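PDB 6DSP: autoinducer 2-binding protein LsrB from Clostridium saccharobutylicum DSM 13864, which binds the quorum-sensing signal autoinducer-2, held here in a cyclic tetrahydrofuran form, in the cleft between two lobes of a periplasmic binding protein fold. Local coordinates for residues 27-32 with 196-201; 31-36 with 224-229; 230-235 with 257-262. All blocks are in the same frame, centred on the assembly; numbering follows the deposited sequence.

Contact 1: 27-32 with 196-201. With PAV ((2R,4S)-2-methyl-2,3,3,4-tetrahydroxytetrahydrofuran), chain C.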
loop_
_atom_site.group_PDB
_atom_site.type_symbol
_atom_site.label_atom_id
_atom_site.label_comp_id
_atom_site.label_asym_id
_atom_site.label_seq_id
_atom_site.Cartn_x
_atom_site.Cartn_y
_atom_site.Cartn_z
ATOM N N ILE A 27 -5.350 1.358 -12.673
ATOM C CA ILE A 27 -3.906 1.382 -12.897
ATOM C C ILE A 27 -3.184 1.045 -11.593
ATOM O O ILE A 27 -3.325 1.773 -10.598
ATOM C CB ILE A 27 -3.420 2.738 -13.438
ATOM C CG1 ILE A 27 -4.197 3.114 -14.712
ATOM C CG2 ILE A 27 -1.897 2.682 -13.676
ATOM C CD1 ILE A 27 -3.875 4.496 -15.259
ATOM N N PRO A 28 -2.396 -0.034 -11.561
ATOM C CA PRO A 28 -1.637 -0.405 -10.376
ATOM C C PRO A 28 -0.259 0.250 -10.412
ATOM O O PRO A 28 0.149 0.828 -11.420
ATOM C CB PRO A 28 -1.471 -1.915 -10.576
ATOM C CG PRO A 28 -1.270 -2.047 -12.085
ATOM C CD PRO A 28 -2.234 -1.034 -12.654
ATOM N N LYS A 29 0.462 0.150 -9.289
ATOM C CA LYS A 29 1.859 0.591 -9.324
ATOM C C LYS A 29 2.678 -0.248 -10.296
ATOM O O LYS A 29 3.609 0.274 -10.928
ATOM C CB LYS A 29 2.488 0.523 -7.930
ATOM C CG LYS A 29 2.011 1.559 -6.974
ATOM C CD LYS A 29 2.784 1.452 -5.638
ATOM C CE LYS A 29 2.311 2.425 -4.582
ATOM N NZ LYS A 29 3.017 2.117 -3.298
ATOM N N LEU A 30 2.367 -1.535 -10.408
ATOM C CA LEU A 30 2.904 -2.431 -11.419
ATOM C C LEU A 30 1.995 -3.644 -11.480
ATOM O O LEU A 30 1.293 -3.959 -10.503
ATOM C CB LEU A 30 4.341 -2.874 -11.091
ATOM C CG LEU A 30 4.594 -3.856 -9.936
ATOM C CD1 LEU A 30 6.064 -4.268 -9.913
ATOM C CD2 LEU A 30 4.203 -3.245 -8.585
ATOM N N THR A 31 1.970 -4.296 -12.640
ATOM C CA THR A 31 1.257 -5.564 -12.752
ATOM C C THR A 31 2.150 -6.716 -12.286
ATOM O O THR A 31 3.357 -6.556 -12.105
ATOM C CB THR A 31 0.849 -5.822 -14.196
ATOM O OG1 THR A 31 2.011 -5.800 -15.013
ATOM C CG2 THR A 31 -0.131 -4.737 -14.675
ATOM N N GLY A 32 1.552 -7.882 -12.052
ATOM C CA GLY A 32 2.363 -9.052 -11.734
ATOM C C GLY A 32 2.959 -9.091 -10.340
ATOM O O GLY A 32 3.902 -9.844 -10.098
ATOM N N SER A 196 13.996 -1.361 -2.737
ATOM C CA SER A 196 14.098 -2.416 -3.751
ATOM C C SER A 196 13.183 -2.206 -4.952
ATOM O O SER A 196 13.141 -3.075 -5.842
ATOM C CB SER A 196 13.961 -3.821 -3.159
ATOM O OG SER A 196 12.822 -3.916 -2.321
ATOM N N ASN A 197 12.522 -1.066 -5.044
ATOM C CA ASN A 197 11.945 -0.606 -6.302
ATOM C C ASN A 197 10.840 -1.496 -6.835
ATOM O O ASN A 197 10.536 -1.459 -8.039
ATOM C CB ASN A 197 13.036 -0.348 -7.347
ATOM C CG ASN A 197 14.104 0.549 -6.791
ATOM O OD1 ASN A 197 13.822 1.672 -6.450
ATOM N ND2 ASN A 197 15.312 0.047 -6.673
ATOM N N GLN A 198 10.228 -2.278 -5.961
ATOM C CA GLN A 198 9.161 -3.219 -6.308
ATOM C C GLN A 198 9.602 -4.253 -7.328
ATOM O O GLN A 198 8.761 -4.827 -8.033
ATOM C CB GLN A 198 7.870 -2.503 -6.726
ATOM C CG GLN A 198 7.400 -1.583 -5.620
ATOM C CD GLN A 198 6.170 -0.804 -5.956
ATOM O OE1 GLN A 198 6.256 0.318 -6.464
ATOM N NE2 GLN A 198 5.021 -1.405 -5.730
ATOM N N ASP A 199 10.897 -4.518 -7.409
ATOM C CA ASP A 199 11.423 -5.540 -8.290
ATOM C C ASP A 199 11.655 -6.798 -7.447
ATOM O O ASP A 199 12.435 -6.764 -6.495
ATOM C CB ASP A 199 12.720 -5.029 -8.912
ATOM C CG ASP A 199 13.267 -6.004 -9.893
ATOM O OD1 ASP A 199 13.781 -7.049 -9.492
ATOM O OD2 ASP A 199 13.049 -5.776 -11.085
ATOM N N ALA A 200 10.970 -7.891 -7.787
ATOM C CA ALA A 200 10.974 -9.063 -6.937
ATOM C C ALA A 200 12.386 -9.615 -6.737
ATOM O O ALA A 200 12.769 -9.958 -5.607
ATOM C CB ALA A 200 10.024 -10.115 -7.507
ATOM N N GLU A 201 13.180 -9.711 -7.804
ATOM C CA GLU A 201 14.536 -10.228 -7.646
ATOM C C GLU A 201 15.415 -9.256 -6.861
ATOM O O GLU A 201 16.226 -9.679 -6.023
ATOM C CB GLU A 201 15.156 -10.572 -9.009
ATOM C CG GLU A 201 14.424 -11.686 -9.819
ATOM C CD GLU A 201 14.569 -13.079 -9.230
ATOM O OE1 GLU A 201 15.032 -14.004 -9.921
ATOM O OE2 GLU A 201 14.201 -13.280 -8.070
HETATM O O2 PAV C . 2.540 -1.952 1.126
HETATM C C2 PAV C . 1.849 -2.085 -0.133
HETATM C C1 PAV C . 0.891 -3.296 -0.162
HETATM O O5 PAV C . 2.955 -2.506 -1.109
HETATM C C5 PAV C . 2.551 -2.128 -2.353
HETATM C C4 PAV C . 1.296 -1.250 -2.192
HETATM O O4 PAV C . 1.384 -0.097 -3.023
HETATM C C3 PAV C . 1.315 -0.957 -0.688
HETATM O O3 PAV C . 0.013 -0.748 -0.213
HETATM O O13 PAV C . 2.144 0.151 -0.420
HETATM O O HOH W 1 5.727 2.107 -4.341
#
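Lys29 and Leu30 pack against the amide of Gln198 from different sides, and most of what they share is van der Waals contact. The lysine chain crosses the glutamine at about a right angle and meets the amide at its edge, Lys29 CD lying 3.6 Å from Gln198 NE2. Leu30 CD2 instead lies over a face of the amide, 3.5 Å from the same Gln198 NE2. The second methyl, Leu30 CD1, rests 3.3 Å from the backbone atom Gln198 O. Leucine suits this place because its branched end offers one methyl to the amide and the other to the main chain.

A water is the polar bridge between the segments: it accepts from Lys29 NZ at 2.9 Å and gives a weak bond to Gln198 OE1 at 2.8 Å. Glutamine suits the turn by reaching this water with its amide oxygen. Separately, Lys29 NZ donates to PAV O4 at 2.8 Å; lysine's long chain, extended beyond CG (chi3 -177°), spans from loop to ligand. Asp167 adds a salt bridge to Lys29 NZ, which probably favours the charged amine.

Gln198 is presented by a tight type I' turn from Ser196 to Asp199, closed by Asp199 N to Ser196 O at 3.1 Å. Asp199 then N-caps the next helix through Gln202 N.

The lysine loop leaves strand 23-27 and leads into helix 34-50, whose Phe36 packs on Pro28, Lys29 and Leu30. The glutamine turn joins strand 187-195 to helix 200-213, so the contact spans the cleft from one sheet's loops to the other's.

Contact 2: 31-36 with 224-229. With PAV ((2R,4S)-2-methyl-2,3,3,4-tetrahydroxytetrahydrofuran), chain C.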
loop_
_atom_site.group_PDB
_atom_site.type_symbol
_atom_site.label_atom_id
_atom_site.label_comp_id
_atom_site.label_asym_id
_atom_site.label_seq_id
_atom_site.Cartn_x
_atom_site.Cartn_y
_atom_site.Cartn_z
ATOM N N THR A 31 1.970 -4.296 -12.640
ATOM C CA THR A 31 1.257 -5.564 -12.752
ATOM C C THR A 31 2.150 -6.716 -12.286
ATOM O O THR A 31 3.357 -6.556 -12.105
ATOM C CB THR A 31 0.849 -5.822 -14.196
ATOM O OG1 THR A 31 2.011 -5.800 -15.013
ATOM C CG2 THR A 31 -0.131 -4.737 -14.675
ATOM N N GLY A 32 1.552 -7.882 -12.052
ATOM C CA GLY A 32 2.363 -9.052 -11.734
ATOM C C GLY A 32 2.959 -9.091 -10.340
ATOM O O GLY A 32 3.902 -9.844 -10.098
ATOM N N ASN A 33 2.530 -8.221 -9.462
ATOM C CA ASN A 33 2.734 -8.313 -8.029
ATOM C C ASN A 33 1.404 -8.711 -7.406
ATOM O O ASN A 33 0.350 -8.210 -7.811
ATOM C CB ASN A 33 3.144 -6.925 -7.539
ATOM C CG ASN A 33 3.330 -6.842 -6.033
ATOM O OD1 ASN A 33 2.373 -6.678 -5.270
ATOM N ND2 ASN A 33 4.583 -6.879 -5.601
ATOM N N ALA A 34 1.462 -9.610 -6.430
ATOM C CA ALA A 34 0.254 -10.235 -5.917
ATOM C C ALA A 34 -0.744 -9.223 -5.350
ATOM O O ALA A 34 -1.954 -9.413 -5.471
ATOM C CB ALA A 34 0.619 -11.275 -4.863
ATOM N N PHE A 35 -0.266 -8.152 -4.705
ATOM C CA PHE A 35 -1.174 -7.151 -4.144
ATOM C C PHE A 35 -2.066 -6.583 -5.237
ATOM O O PHE A 35 -3.293 -6.441 -5.060
ATOM C CB PHE A 35 -0.353 -6.028 -3.512
ATOM C CG PHE A 35 -1.181 -4.909 -2.949
ATOM C CD1 PHE A 35 -1.751 -4.976 -1.671
ATOM C CD2 PHE A 35 -1.446 -3.801 -3.735
ATOM C CE1 PHE A 35 -2.522 -3.930 -1.166
ATOM C CE2 PHE A 35 -2.214 -2.741 -3.246
ATOM C CZ PHE A 35 -2.768 -2.823 -1.963
ATOM N N PHE A 36 -1.461 -6.231 -6.369
ATOM C CA PHE A 36 -2.183 -5.571 -7.448
ATOM C C PHE A 36 -3.029 -6.550 -8.229
ATOM O O PHE A 36 -4.146 -6.214 -8.643
ATOM C CB PHE A 36 -1.187 -4.800 -8.314
ATOM C CG PHE A 36 -0.580 -3.672 -7.544
ATOM C CD1 PHE A 36 -1.341 -2.536 -7.270
ATOM C CD2 PHE A 36 0.685 -3.743 -6.994
ATOM C CE1 PHE A 36 -0.856 -1.510 -6.473
ATOM C CE2 PHE A 36 1.168 -2.685 -6.195
ATOM C CZ PHE A 36 0.386 -1.565 -5.967
ATOM N N ASP A 224 6.093 -2.876 2.155
ATOM C CA ASP A 224 5.923 -2.960 0.712
ATOM C C ASP A 224 5.730 -4.428 0.349
ATOM O O ASP A 224 6.424 -5.306 0.871
ATOM C CB ASP A 224 7.138 -2.385 -0.004
ATOM C CG ASP A 224 7.096 -2.681 -1.500
ATOM O OD1 ASP A 224 6.279 -2.028 -2.194
ATOM O OD2 ASP A 224 7.827 -3.593 -1.955
ATOM N N SER A 225 4.799 -4.685 -0.578
ATOM C CA SER A 225 4.380 -6.032 -0.943
ATOM C C SER A 225 5.445 -6.832 -1.705
ATOM O O SER A 225 5.268 -8.045 -1.874
ATOM C CB SER A 225 3.082 -6.025 -1.729
ATOM O OG SER A 225 3.278 -5.450 -2.994
ATOM N N THR A 226 6.501 -6.183 -2.190
ATOM C CA THR A 226 7.641 -6.854 -2.795
ATOM C C THR A 226 8.772 -7.006 -1.790
ATOM O O THR A 226 9.382 -8.079 -1.677
ATOM C CB THR A 226 8.158 -6.067 -4.027
ATOM O OG1 THR A 226 7.075 -5.756 -4.901
ATOM C CG2 THR A 226 9.134 -6.897 -4.803
ATOM N N ALA A 227 9.055 -5.945 -1.034
ATOM C CA ALA A 227 10.118 -6.034 -0.033
ATOM C C ALA A 227 9.861 -7.125 0.991
ATOM O O ALA A 227 10.800 -7.796 1.422
ATOM C CB ALA A 227 10.253 -4.706 0.694
ATOM N N LEU A 228 8.600 -7.313 1.423
ATOM C CA LEU A 228 8.341 -8.302 2.468
ATOM C C LEU A 228 8.655 -9.724 2.018
ATOM O O LEU A 228 9.444 -10.403 2.691
ATOM C CB LEU A 228 6.913 -8.137 3.011
ATOM C CG LEU A 228 6.570 -9.202 4.067
ATOM C CD1 LEU A 228 7.555 -9.193 5.269
ATOM C CD2 LEU A 228 5.145 -9.026 4.566
ATOM N N PRO A 229 8.104 -10.239 0.907
ATOM C CA PRO A 229 8.497 -11.599 0.493
ATOM C C PRO A 229 9.951 -11.675 0.080
ATOM O O PRO A 229 10.598 -12.701 0.314
ATOM C CB PRO A 229 7.534 -11.929 -0.652
ATOM C CG PRO A 229 7.033 -10.552 -1.150
ATOM C CD PRO A 229 6.976 -9.703 0.114
HETATM O O2 PAV C . 2.540 -1.952 1.126
HETATM C C2 PAV C . 1.849 -2.085 -0.133
HETATM C C1 PAV C . 0.891 -3.296 -0.162
HETATM O O5 PAV C . 2.955 -2.506 -1.109
HETATM C C5 PAV C . 2.551 -2.128 -2.353
HETATM C C4 PAV C . 1.296 -1.250 -2.192
HETATM O O4 PAV C . 1.384 -0.097 -3.023
HETATM C C3 PAV C . 1.315 -0.957 -0.688
HETATM O O3 PAV C . 0.013 -0.748 -0.213
HETATM O O13 PAV C . 2.144 0.151 -0.420
#
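Asn33 extends trans from its backbone N (chi1 177°) while Ser225 turns OG between its own N and carbonyl carbon (chi1 68°), and the two polar ends meet. Ser225 OG donates to Asn33 OD1 at 2.7 Å, tilted 25° from the carbonyl plane. Phe35 N reaches the same Asn33 OD1 at 3.1 Å from the opposite face, a capping bond for helix 34-50. Asparagine suits the place because one carbonyl can cap its own helix and accept from the facing loop. The two bonds should fix the amide's rotation.

Ser225 also works through its main chain, with Ser225 N donating to PAV O5 at 2.9 Å. Asp224 stiffens this turn: Asp224 OD2 takes Thr226 N at 2.9 Å and Ala227 N at 2.8 Å.

The aromatic pair shapes the pocket. The ligand methyl C1 lies over one face of Phe35, offset toward the rim, while Phe36 presents its edge, CZ lying 3.4 Å from PAV O4. Phe35 CD2 sits over the centre of the Phe36 ring.

The capped start of helix 34-50 and the Asp224-Ser225 turn before helix 227-237, one from each lobe, meet at the ligand, consistent with a closed, ligand-bound periplasmic binding protein.

Contact 3: 230-235 with 257-262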
loop_
_atom_site.group_PDB
_atom_site.type_symbol
_atom_site.label_atom_id
_atom_site.label_comp_id
_atom_site.label_asym_id
_atom_site.label_seq_id
_atom_site.Cartn_x
_atom_site.Cartn_y
_atom_site.Cartn_z
ATOM N N GLY A 230 10.515 -10.603 -0.479
ATOM C CA GLY A 230 11.928 -10.651 -0.818
ATOM C C GLY A 230 12.800 -10.754 0.420
ATOM O O GLY A 230 13.800 -11.479 0.427
ATOM N N GLN A 231 12.433 -10.021 1.482
ATOM C CA GLN A 231 13.207 -10.080 2.716
ATOM C C GLN A 231 13.076 -11.447 3.373
ATOM O O GLN A 231 14.045 -11.973 3.927
ATOM C CB GLN A 231 12.700 -9.008 3.662
ATOM C CG GLN A 231 13.601 -8.855 4.906
ATOM C CD GLN A 231 14.974 -8.374 4.502
ATOM O OE1 GLN A 231 15.119 -7.228 4.059
ATOM N NE2 GLN A 231 16.002 -9.220 4.689
ATOM N N ALA A 232 11.874 -12.030 3.337
ATOM C CA ALA A 232 11.711 -13.378 3.868
ATOM C C ALA A 232 12.567 -14.369 3.081
ATOM O O ALA A 232 13.258 -15.229 3.660
ATOM C CB ALA A 232 10.251 -13.790 3.842
ATOM N N GLN A 233 12.567 -14.250 1.750
ATOM C CA GLN A 233 13.405 -15.141 0.945
ATOM C C GLN A 233 14.887 -14.950 1.272
ATOM O O GLN A 233 15.651 -15.919 1.374
ATOM C CB GLN A 233 13.148 -14.857 -0.536
ATOM C CG GLN A 233 13.941 -15.785 -1.432
ATOM C CD GLN A 233 13.458 -17.224 -1.357
ATOM O OE1 GLN A 233 12.232 -17.470 -1.352
ATOM N NE2 GLN A 233 14.388 -18.174 -1.304
ATOM N N ALA A 234 15.305 -13.693 1.475
ATOM C CA ALA A 234 16.693 -13.438 1.840
ATOM C C ALA A 234 17.053 -14.115 3.157
ATOM O O ALA A 234 18.138 -14.696 3.298
ATOM C CB ALA A 234 16.936 -11.936 1.952
ATOM N N ALA A 235 16.150 -14.047 4.138
ATOM C CA ALA A 235 16.395 -14.689 5.418
ATOM C C ALA A 235 16.509 -16.189 5.232
ATOM O O ALA A 235 17.425 -16.827 5.764
ATOM C CB ALA A 235 15.270 -14.322 6.380
ATOM N N LYS A 257 2.187 -17.262 2.806
ATOM C CA LYS A 257 1.822 -18.436 3.594
ATOM C C LYS A 257 2.976 -19.418 3.700
ATOM O O LYS A 257 3.219 -19.980 4.779
ATOM C CB LYS A 257 0.592 -19.117 3.015
ATOM C CG LYS A 257 -0.695 -18.351 3.277
ATOM C CD LYS A 257 -1.828 -19.022 2.558
ATOM C CE LYS A 257 -3.128 -18.255 2.717
ATOM N NZ LYS A 257 -4.216 -18.883 1.904
ATOM N N GLN A 258 3.689 -19.665 2.594
ATOM C CA GLN A 258 4.755 -20.658 2.647
ATOM C C GLN A 258 5.888 -20.208 3.561
ATOM O O GLN A 258 6.423 -21.007 4.331
ATOM C CB GLN A 258 5.280 -20.983 1.245
ATOM C CG GLN A 258 6.185 -22.206 1.263
ATOM C CD GLN A 258 5.410 -23.430 1.698
ATOM O OE1 GLN A 258 5.692 -24.032 2.746
ATOM N NE2 GLN A 258 4.426 -23.819 0.886
ATOM N N TYR A 259 6.261 -18.926 3.494
ATOM C CA TYR A 259 7.279 -18.410 4.406
ATOM C C TYR A 259 6.846 -18.580 5.850
ATOM O O TYR A 259 7.665 -18.887 6.723
ATOM C CB TYR A 259 7.564 -16.924 4.137
ATOM C CG TYR A 259 8.242 -16.661 2.800
ATOM C CD1 TYR A 259 9.469 -17.253 2.490
ATOM C CD2 TYR A 259 7.641 -15.832 1.823
ATOM C CE1 TYR A 259 10.069 -17.052 1.256
ATOM C CE2 TYR A 259 8.248 -15.601 0.587
ATOM C CZ TYR A 259 9.461 -16.227 0.310
ATOM O OH TYR A 259 10.021 -16.006 -0.921
ATOM N N CYS A 260 5.567 -18.356 6.125
ATOM C CA CYS A 260 5.093 -18.498 7.494
ATOM C C CYS A 260 5.075 -19.965 7.923
ATOM O O CYS A 260 5.535 -20.307 9.031
ATOM C CB CYS A 260 3.725 -17.798 7.608
ATOM S SG CYS A 260 3.088 -17.755 9.288
ATOM N N ASN A 261 4.623 -20.855 7.030
ATOM C CA ASN A 261 4.634 -22.292 7.332
ATOM C C ASN A 261 6.054 -22.813 7.526
ATOM O O ASN A 261 6.272 -23.761 8.296
ATOM C CB ASN A 261 3.935 -23.086 6.222
ATOM C CG ASN A 261 2.425 -22.969 6.293
ATOM O OD1 ASN A 261 1.857 -22.912 7.383
ATOM N ND2 ASN A 261 1.770 -22.952 5.146
ATOM N N ASP A 262 7.027 -22.213 6.849
ATOM C CA ASP A 262 8.422 -22.622 6.982
ATOM C C ASP A 262 9.119 -21.936 8.146
ATOM O O ASP A 262 10.335 -22.105 8.308
ATOM C CB ASP A 262 9.193 -22.320 5.689
ATOM C CG ASP A 262 8.788 -23.236 4.554
ATOM O OD1 ASP A 262 8.133 -24.252 4.858
ATOM O OD2 ASP A 262 9.120 -22.947 3.372
#
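Ala232 and Tyr259 mark the closest approach of two helical backbones, their CA atoms 6.7 Å apart. Residues 230-235 lie within helix 227-237 and keep its regular bonding, as in Ala234 N to Gly230 O at 2.9 Å. Residues 257-261 form a short helix, in which Asn261 N bonds Lys257 O at 2.8 Å, and the chain leaves helical form at Asp262.

Tyr259 carries its half of the contact alone. The methyl of Ala232 sits over one face of the ring in a CH-pi contact, CB lying 3.8 Å from the Tyr259 ring centroid and 16° off the ring normal, shifted toward the rim on the CG side. The ring atom closest to Ala232 CB is Tyr259 CG, at 3.7 Å. A side chain as small as alanine suits this position, since the flat ring can settle directly against the helix.

The hydroxyl end is held by Gln233. Tyr259 OH donates to Gln233 OE1 at 2.7 Å, lying in the carbonyl plane on a lone pair. Gln233 is bent at chi2 (69°), which folds its amide back beside the phenol; the two side chains cross at about a right angle, with amide and ring planes 66° apart. The glutamine's other end, NE2, bonds Asn237 OD1 one helical turn onward, which should fix the amide's orientation. Tyrosine suits the place by combining an apolar face with a donor at its rim.

Leu265, Pro229 and Gln236 also touch the Tyr259 side chain. Helix 227-237 is the connection between neighbouring parallel strands 219-222 and 246-249, a beta-alpha-beta crossover, and the short helix follows the second of these strands. This is plain helix-on-helix packing of the Rossmann-like layered lobe, remote from the ligand.

Contacts 1 and 2, centres 6 Å apart, share Thr31 and Gly32, and both reach the bound autoinducer. Each starts from the loop between strand 23-27 and helix 34-50, contact 2 adding that helix's first turn, and crosses to the other lobe, to the turns that lead into helices 200-213 and 227-237. Contact 3 comes later along the chain and stays within that second lobe, its centre 13 Å from contact 2 and 18 Å from contact 1. Helix 227-237 ties contacts 2 and 3 together: the turn leading into it meets the ligand, and its later residues pack on helix 257-261. Two contacts thus join the lobes around the signal, while the third belongs to one lobe.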